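PDB 5BKE: alpha-ketoglutarate-dependent 2,4-dichlorophenoxyacetate dioxygenase from Bradyrhizobium diazoefficiens, which probably acts as a metal- and 2-oxoglutarate-dependent dioxygenase that degrades aryloxyalkanoate herbicides such as 2,4-dichlorophenoxyacetate. Local coordinates for residues A160-L165 with Q196-T201; M172-S177 with S213-K218. All coordinates share one frame; numbering follows the deposited sequence.

Contact 1: residues A160-L165 with Q196-T201; sequences AEIEDL and QRLVRT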
loop_
_atom_site.group_PDB
_atom_site.type_symbol
_atom_site.label_atom_id
_atom_site.label_comp_id
_atom_site.label_asym_id
_atom_site.label_seq_id
_atom_site.Cartn_x
_atom_site.Cartn_y
_atom_site.Cartn_z
ATOM N N ALA C 160 18.933 0.500 19.262
ATOM C CA ALA C 160 19.346 -0.802 19.797
ATOM C C ALA C 160 20.584 -0.681 20.698
ATOM O O ALA C 160 20.678 -1.389 21.699
ATOM C CB ALA C 160 19.584 -1.806 18.671
ATOM N N GLU C 161 21.509 0.212 20.330
ATOM C CA GLU C 161 22.730 0.484 21.099
ATOM C C GLU C 161 22.411 1.083 22.480
ATOM O O GLU C 161 22.948 0.630 23.496
ATOM C CB GLU C 161 23.683 1.402 20.303
ATOM C CG GLU C 161 24.930 1.890 21.059
ATOM C CD GLU C 161 25.713 2.998 20.345
ATOM O OE1 GLU C 161 25.181 3.650 19.408
ATOM O OE2 GLU C 161 26.881 3.228 20.737
ATOM N N ILE C 162 21.520 2.073 22.508
ATOM C CA ILE C 162 21.248 2.850 23.724
ATOM C C ILE C 162 20.212 2.250 24.696
ATOM O O ILE C 162 20.149 2.657 25.856
ATOM C CB ILE C 162 20.906 4.334 23.393
ATOM C CG1 ILE C 162 19.571 4.450 22.635
ATOM C CG2 ILE C 162 22.073 4.998 22.649
ATOM C CD1 ILE C 162 19.065 5.866 22.466
ATOM N N GLU C 163 19.434 1.269 24.227
ATOM C CA GLU C 163 18.248 0.764 24.944
ATOM C C GLU C 163 18.439 0.500 26.448
ATOM O O GLU C 163 17.617 0.938 27.257
ATOM C CB GLU C 163 17.649 -0.463 24.216
ATOM C CG GLU C 163 16.434 -1.133 24.875
ATOM C CD GLU C 163 15.183 -0.255 24.951
ATOM O OE1 GLU C 163 14.902 0.514 24.006
ATOM O OE2 GLU C 163 14.451 -0.344 25.968
ATOM N N ASP C 164 19.520 -0.188 26.811
ATOM C CA ASP C 164 19.738 -0.614 28.203
ATOM C C ASP C 164 20.830 0.170 28.930
ATOM O O ASP C 164 21.173 -0.153 30.070
ATOM C CB ASP C 164 20.018 -2.123 28.273
ATOM C CG ASP C 164 18.842 -2.960 27.774
ATOM O OD1 ASP C 164 17.771 -2.938 28.414
ATOM O OD2 ASP C 164 18.986 -3.634 26.735
ATOM N N LEU C 165 21.351 1.212 28.286
ATOM C CA LEU C 165 22.401 2.035 28.885
ATOM C C LEU C 165 21.935 2.842 30.109
ATOM O O LEU C 165 20.784 3.299 30.182
ATOM C CB LEU C 165 23.057 2.931 27.829
ATOM C CG LEU C 165 23.809 2.240 26.677
ATOM C CD1 LEU C 165 24.456 3.280 25.768
ATOM C CD2 LEU C 165 24.844 1.228 27.165
ATOM N N GLN C 196 20.425 6.564 36.308
ATOM C CA GLN C 196 19.192 6.765 35.543
ATOM C C GLN C 196 19.344 6.094 34.195
ATOM O O GLN C 196 20.427 6.118 33.605
ATOM C CB GLN C 196 18.867 8.257 35.309
ATOM C CG GLN C 196 18.847 9.167 36.539
ATOM C CD GLN C 196 17.553 9.120 37.351
ATOM O OE1 GLN C 196 16.613 8.393 37.031
ATOM N NE2 GLN C 196 17.503 9.916 38.407
ATOM N N ARG C 197 18.254 5.509 33.709
ATOM C CA ARG C 197 18.177 4.987 32.337
ATOM C C ARG C 197 18.383 6.115 31.327
ATOM O O ARG C 197 17.878 7.225 31.530
ATOM C CB ARG C 197 16.812 4.350 32.079
ATOM C CG ARG C 197 16.508 3.089 32.873
ATOM C CD ARG C 197 17.225 1.859 32.330
ATOM N NE ARG C 197 16.881 1.548 30.937
ATOM C CZ ARG C 197 15.821 0.840 30.557
ATOM N NH1 ARG C 197 14.976 0.371 31.460
ATOM N NH2 ARG C 197 15.599 0.610 29.265
ATOM N N LEU C 198 19.126 5.821 30.258
ATOM C CA LEU C 198 19.265 6.726 29.123
ATOM C C LEU C 198 17.970 6.789 28.323
ATOM O O LEU C 198 17.631 7.826 27.754
ATOM C CB LEU C 198 20.437 6.296 28.229
ATOM C CG LEU C 198 20.849 7.141 27.011
ATOM C CD1 LEU C 198 21.131 8.598 27.369
ATOM C CD2 LEU C 198 22.057 6.530 26.299
ATOM N N VAL C 199 17.250 5.670 28.283
ATOM C CA VAL C 199 15.979 5.583 27.566
ATOM C C VAL C 199 14.865 5.298 28.566
ATOM O O VAL C 199 14.901 4.286 29.290
ATOM C CB VAL C 199 16.013 4.506 26.456
ATOM C CG1 VAL C 199 14.670 4.436 25.726
ATOM C CG2 VAL C 199 17.139 4.791 25.471
ATOM N N ARG C 200 13.885 6.198 28.612
ATOM C CA ARG C 200 12.784 6.064 29.572
ATOM C C ARG C 200 11.430 5.929 28.887
ATOM O O ARG C 200 11.279 6.310 27.719
ATOM C CB ARG C 200 12.820 7.182 30.625
ATOM C CG ARG C 200 12.461 8.577 30.136
ATOM C CD ARG C 200 12.814 9.645 31.171
ATOM N NE ARG C 200 12.088 9.514 32.444
ATOM C CZ ARG C 200 12.218 10.353 33.477
ATOM N NH1 ARG C 200 13.034 11.397 33.392
ATOM N NH2 ARG C 200 11.519 10.162 34.594
ATOM N N THR C 201 10.465 5.352 29.602
ATOM C CA THR C 201 9.115 5.142 29.069
ATOM C C THR C 201 8.095 5.877 29.930
ATOM O O THR C 201 8.035 5.663 31.138
ATOM C CB THR C 201 8.790 3.629 28.948
ATOM O OG1 THR C 201 9.671 3.031 27.989
ATOM C CG2 THR C 201 7.352 3.392 28.489
HETATM O O HOH W 1 18.245 2.918 29.041
HETATM O O HOH W 2 14.979 -2.268 27.911
#
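The backbone of L198 donates its N-H to L165 O (3.0 Å, nearly straight at 173°), where the type I turn I162-L165 at the end region of helix 156-162 meets the break in strand 194-201. One residue earlier, R197 reaches back to the turn: bent twice along its length, its chain folds round so that NH2 gives a hydrogen bond to E163 O (2.9 Å), which lies close to the guanidinium plane. Water 1 sits between the two backbones. It donates to E163 O and L165 O and accepts from R197 NE (2.7 Å) and V199 N, so four bonds fix it and both turn carbonyls are gripped twice. The carboxylate of E163 makes a long salt bridge from OE2 to R197 NH2 (3.6 Å), its plane 73° from the guanidinium, while OE1 pairs with K208. Water 2 bridges E163 OE2 and D164 OD1.

Beneath this polar layer the contact is apolar. L198 brings CD2 against I162 CB (3.8 Å) and, running alongside L165, also meets its CB; V199 CG2 touches I162 CD1 (3.7 Å), the two side chains crossing at about a right angle. Helix 224-238 packs on L165 through L230 and on L198 through L231 and L234, strand 208-210 packs on I162 and V199, and strand 166-169 continues from the turn to pair with strand 194-201.

Contact 2: residues M172-S177 with S213-K218; sequences MYSRGS and SSHAGK
Y173 lays one face of its ring over G217, whose CA sits 3.6 Å from the ring centroid and 16° off the normal, a CH-pi contact and the tight end of this interface. G217 has no side chain, so the ring closes right on its CA. With CG beside the backbone N (chi1 -75°), the ring leaves the helix toward strand 216-219. Y173 CB presses on H215 O (3.2 Å), an oxygen that lies near the ring plane, at the edge. Farther out the packing eases. Y173 OH only passes the aliphatic part of K218, 4.0 Å from CG, and the lysine chain then runs off from the ring.

The other half of the contact is polar and borders the metal site. S174 OG and H215 ND1 share a hydrogen bond of 2.8 Å, the hydroxyl lying in the imidazole plane at its edge; S174 OG also bonds L171 O one turn back. H215 meets F120 edge-to-face, and its side chain lies about 7 Å from the manganese, close to the metal ligand D117 in the cupin-type core of this TauD/TfdA-family enzyme, so it belongs to the surroundings of the metal site. S214 packs on the metal ligand H115 itself.

Between S214 and R175 the fit is looser, and water 3 spans it, accepting from R175 NH2 (3.1 Å) and hydrogen-bonded to S214 OG at 2.6 Å. R175, in a cation-pi contact with F107, passes H215 CE1 with its NH2 at 3.8 Å, the guanidinium plane 37° from the imidazole.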
loop_
_atom_site.group_PDB
_atom_site.type_symbol
_atom_site.label_atom_id
_atom_site.label_comp_id
_atom_site.label_asym_id
_atom_site.label_seq_id
_atom_site.Cartn_x
_atom_site.Cartn_y
_atom_site.Cartn_z
ATOM N N MET C 172 27.658 17.697 40.394
ATOM C CA MET C 172 29.105 17.845 40.203
ATOM C C MET C 172 29.542 17.710 38.736
ATOM O O MET C 172 30.563 18.279 38.337
ATOM C CB MET C 172 29.874 16.852 41.081
ATOM C CG MET C 172 29.638 17.000 42.583
ATOM S SD MET C 172 30.778 16.029 43.610
ATOM C CE MET C 172 30.134 14.361 43.453
ATOM N N TYR C 173 28.783 16.952 37.939
ATOM C CA TYR C 173 29.084 16.803 36.505
ATOM C C TYR C 173 28.701 18.045 35.688
ATOM O O TYR C 173 29.497 18.523 34.870
ATOM C CB TYR C 173 28.419 15.564 35.914
ATOM C CG TYR C 173 29.050 14.231 36.269
ATOM C CD1 TYR C 173 30.416 13.994 36.061
ATOM C CD2 TYR C 173 28.263 13.175 36.766
ATOM C CE1 TYR C 173 30.987 12.762 36.365
ATOM C CE2 TYR C 173 28.825 11.938 37.074
ATOM C CZ TYR C 173 30.186 11.734 36.870
ATOM O OH TYR C 173 30.753 10.511 37.169
ATOM N N SER C 174 27.495 18.559 35.925
ATOM C CA SER C 174 27.010 19.751 35.238
ATOM C C SER C 174 27.807 21.003 35.599
ATOM O O SER C 174 28.168 21.778 34.708
ATOM C CB SER C 174 25.524 19.970 35.492
ATOM O OG SER C 174 25.248 20.061 36.874
ATOM N N ARG C 175 28.079 21.189 36.893
ATOM C CA ARG C 175 28.872 22.327 37.358
ATOM C C ARG C 175 30.334 22.140 36.993
ATOM O O ARG C 175 31.018 23.104 36.679
ATOM C CB ARG C 175 28.700 22.584 38.863
ATOM C CG ARG C 175 27.271 22.830 39.327
ATOM C CD ARG C 175 26.533 23.856 38.481
ATOM N NE ARG C 175 25.119 24.030 38.848
ATOM C CZ ARG C 175 24.079 23.474 38.221
ATOM N NH1 ARG C 175 22.850 23.740 38.640
ATOM N NH2 ARG C 175 24.248 22.662 37.182
ATOM N N GLY C 176 30.784 20.886 36.982
ATOM C CA GLY C 176 32.131 20.529 36.525
ATOM C C GLY C 176 32.482 20.883 35.091
ATOM O O GLY C 176 33.628 21.249 34.808
ATOM N N SER C 177 31.518 20.771 34.177
ATOM C CA SER C 177 31.765 21.158 32.776
ATOM C C SER C 177 31.871 22.679 32.599
ATOM O O SER C 177 32.395 23.157 31.588
ATOM C CB SER C 177 30.724 20.548 31.825
ATOM O OG SER C 177 29.417 20.929 32.186
ATOM N N SER C 213 20.541 15.120 29.987
ATOM C CA SER C 213 20.734 16.108 31.057
ATOM C C SER C 213 22.201 16.450 31.238
ATOM O O SER C 213 23.077 15.569 31.150
ATOM C CB SER C 213 20.159 15.593 32.390
ATOM O OG SER C 213 20.097 16.627 33.359
ATOM N N SER C 214 22.462 17.732 31.500
ATOM C CA SER C 214 23.810 18.214 31.859
ATOM C C SER C 214 24.413 17.479 33.075
ATOM O O SER C 214 25.631 17.360 33.188
ATOM C CB SER C 214 23.781 19.716 32.134
ATOM O OG SER C 214 22.938 19.996 33.241
ATOM N N HIS C 215 23.557 16.991 33.965
ATOM C CA HIS C 215 24.000 16.252 35.158
ATOM C C HIS C 215 24.615 14.877 34.840
ATOM O O HIS C 215 25.434 14.380 35.604
ATOM C CB HIS C 215 22.870 16.137 36.180
ATOM C CG HIS C 215 22.182 17.438 36.472
ATOM N ND1 HIS C 215 22.865 18.584 36.830
ATOM C CD2 HIS C 215 20.869 17.770 36.476
ATOM C CE1 HIS C 215 22.002 19.565 37.030
ATOM N NE2 HIS C 215 20.784 19.097 36.823
ATOM N N ALA C 216 24.243 14.295 33.698
ATOM C CA ALA C 216 24.803 13.020 33.238
ATOM C C ALA C 216 26.234 13.193 32.715
ATOM O O ALA C 216 26.471 13.833 31.670
ATOM C CB ALA C 216 23.904 12.372 32.194
ATOM N N GLY C 217 27.185 12.629 33.460
ATOM C CA GLY C 217 28.598 12.792 33.161
ATOM C C GLY C 217 29.311 11.549 32.694
ATOM O O GLY C 217 30.457 11.629 32.260
ATOM N N LYS C 218 28.650 10.397 32.794
ATOM C CA LYS C 218 29.173 9.159 32.206
ATOM C C LYS C 218 28.071 8.128 31.968
ATOM O O LYS C 218 27.003 8.190 32.586
ATOM C CB LYS C 218 30.316 8.567 33.056
ATOM C CG LYS C 218 29.879 7.836 34.318
ATOM C CD LYS C 218 31.042 7.114 34.993
ATOM C CE LYS C 218 31.485 5.873 34.227
ATOM N NZ LYS C 218 32.712 5.284 34.830
HETATM O O HOH W 3 22.583 22.178 34.665
#

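Both contacts belong to the antiparallel four-stranded sheet ordered 208-210, 194-201, 166-169, 216-219: contact 1 uses strand 194-201, contact 2 the outermost strand 216-219. Strand 166-169 lies between these two, and the chain enters it from 160-165 and leaves it toward 172-177. The segments alternate along the sequence, 160-165, 172-177, 196-201, 213-218. The contact centres are 18 Å apart and the nearest atoms about 7 Å, without touching. Helix 224-238 borders both, packing on L165 and L198 in one and on Y173 and K218 in the other. Contact 1 joins the end region of helix 156-162 to an inner strand, whereas contact 2 reaches the metal ligand H115.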